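Local coordinates for protein MGS-M5 (Unidentified, PDB 4Q3N) that probably catalyses the NAD-dependent interconversion of L-lactate and pyruvate, as a tetrameric lactate dehydrogenase recovered from a deep-sea metagenome library, at residues V6-T11 and V76-V81. Sequence-based numbering, arbitrary orientation.
Sequences VVVVGT and VITAGV
Val9 presents its carbonyl O to two groups of Thr78: the backbone N, which donates a hydrogen bond from 2.9 Å, and OG1 at 3.1 Å. The hydroxyl proton is not assigned by this, because Thr78 OG1 also lies 2.9 Å from Gly10 O. A chi1 of 80° explains the double approach, placing OG1 between the backbone N and the carbonyl carbon, turned toward the end of strand 5-9, where Val9 O and Gly10 O lie. Upstream, Val76 N donates to Val7 O (2.8 Å) and Val9 N to Val76 O (2.9 Å), pairing Val8 with Val76; the Val9 N bond together with that from Thr78 N sets Val9 beside Ile77, also in parallel register. Strands 5-9 and 74-77 lie side by side in the middle of the six-stranded parallel sheet of the Rossmann fold, where the order 3-2-1-4-5-6 passes from 1 to 4. Gly10 leaves the strand at a positive phi (106°) and brings its carbonyl O beside Thr78 OG1; it fits the first glycine of the GxGxxG dinucleotide-binding turn, consistent with NAD binding. On one face the Val6 and Val76 side chains meet at a slant: with Val76 CG1 anti to N (chi1 -177°), CG2 is left anti to the carbonyl carbon and lies 4.0 Å from Val6 CG1, and Tyr18 of helix 13-25 packs on both valines. The other face carries Val9 and Ile77; there Val9 CG1 makes a looser contact with Ala79 CB at 4.4 Å, while Ile77 packs on Ile100 of helix 89-109.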
loop_
_atom_site.group_PDB
_atom_site.type_symbol
_atom_site.label_atom_id
_atom_site.label_comp_id
_atom_site.label_asym_id
_atom_site.label_seq_id
_atom_site.Cartn_x
_atom_site.Cartn_y
_atom_site.Cartn_z
ATOM N N VAL A 6 -10.104 5.951 -15.845
ATOM C CA VAL A 6 -10.527 7.296 -15.528
ATOM C C VAL A 6 -10.045 8.239 -16.624
ATOM O O VAL A 6 -8.914 8.113 -17.098
ATOM C CB VAL A 6 -9.961 7.754 -14.166
ATOM C CG1 VAL A 6 -10.238 9.263 -13.954
ATOM C CG2 VAL A 6 -10.562 6.897 -13.019
ATOM N N VAL A 7 -10.910 9.171 -17.041
ATOM C CA VAL A 7 -10.481 10.225 -17.948
ATOM C C VAL A 7 -10.453 11.547 -17.147
ATOM O O VAL A 7 -11.392 11.843 -16.380
ATOM C CB VAL A 7 -11.456 10.345 -19.181
ATOM C CG1 VAL A 7 -11.065 11.588 -20.052
ATOM C CG2 VAL A 7 -11.468 9.035 -19.982
ATOM N N VAL A 8 -9.360 12.296 -17.272
ATOM C CA VAL A 8 -9.235 13.607 -16.653
ATOM C C VAL A 8 -9.384 14.722 -17.736
ATOM O O VAL A 8 -8.609 14.769 -18.692
ATOM C CB VAL A 8 -7.885 13.773 -15.931
ATOM C CG1 VAL A 8 -7.787 15.232 -15.309
ATOM C CG2 VAL A 8 -7.739 12.684 -14.841
ATOM N N VAL A 9 -10.377 15.595 -17.604
ATOM C CA VAL A 9 -10.551 16.660 -18.612
ATOM C C VAL A 9 -10.004 17.961 -18.000
ATOM O O VAL A 9 -10.565 18.482 -17.028
ATOM C CB VAL A 9 -12.044 16.859 -19.039
ATOM C CG1 VAL A 9 -12.161 18.051 -20.094
ATOM C CG2 VAL A 9 -12.624 15.565 -19.531
ATOM N N GLY A 10 -8.929 18.476 -18.581
ATOM C CA GLY A 10 -8.316 19.745 -18.160
ATOM C C GLY A 10 -7.055 19.350 -17.438
ATOM O O GLY A 10 -7.119 18.703 -16.391
ATOM N N THR A 11 -5.893 19.667 -17.983
ATOM C CA THR A 11 -4.692 19.230 -17.273
ATOM C C THR A 11 -3.990 20.441 -16.594
ATOM O O THR A 11 -2.804 20.636 -16.756
ATOM C CB THR A 11 -3.711 18.485 -18.236
ATOM O OG1 THR A 11 -3.396 19.329 -19.339
ATOM C CG2 THR A 11 -4.300 17.197 -18.787
ATOM N N VAL A 76 -13.470 12.928 -14.824
ATOM C CA VAL A 76 -13.301 13.991 -13.846
ATOM C C VAL A 76 -13.079 15.298 -14.581
ATOM O O VAL A 76 -12.110 15.435 -15.328
ATOM C CB VAL A 76 -12.126 13.717 -12.915
ATOM C CG1 VAL A 76 -11.991 14.830 -11.803
ATOM C CG2 VAL A 76 -12.313 12.264 -12.244
ATOM N N ILE A 77 -13.980 16.249 -14.389
ATOM C CA ILE A 77 -13.898 17.515 -15.131
ATOM C C ILE A 77 -13.290 18.621 -14.269
ATOM O O ILE A 77 -13.811 18.948 -13.201
ATOM C CB ILE A 77 -15.287 17.971 -15.623
ATOM C CG1 ILE A 77 -15.942 16.842 -16.453
ATOM C CG2 ILE A 77 -15.175 19.340 -16.378
ATOM C CD1 ILE A 77 -17.427 17.076 -16.741
ATOM N N THR A 78 -12.187 19.181 -14.739
ATOM C CA THR A 78 -11.491 20.270 -14.008
ATOM C C THR A 78 -11.419 21.544 -14.889
ATOM O O THR A 78 -10.917 22.559 -14.464
ATOM C CB THR A 78 -10.060 19.844 -13.593
ATOM O OG1 THR A 78 -9.182 19.978 -14.728
ATOM C CG2 THR A 78 -10.037 18.385 -13.069
ATOM N N ALA A 79 -11.944 21.477 -16.112
ATOM C CA ALA A 79 -11.875 22.601 -17.057
ATOM C C ALA A 79 -12.636 23.819 -16.611
ATOM O O ALA A 79 -13.681 23.709 -15.956
ATOM C CB ALA A 79 -12.413 22.166 -18.422
ATOM N N GLY A 80 -12.178 24.987 -17.060
ATOM C CA GLY A 80 -12.880 26.223 -16.783
ATOM C C GLY A 80 -11.980 27.424 -17.024
ATOM O O GLY A 80 -10.837 27.279 -17.493
ATOM N N VAL A 81 -12.487 28.606 -16.681
ATOM C CA VAL A 81 -11.786 29.843 -16.976
ATOM C C VAL A 81 -11.697 30.768 -15.775
ATOM O O VAL A 81 -12.478 30.662 -14.829
ATOM C CB VAL A 81 -12.482 30.615 -18.119
ATOM C CG1 VAL A 81 -12.187 29.984 -19.446
ATOM C CG2 VAL A 81 -13.987 30.711 -17.873
#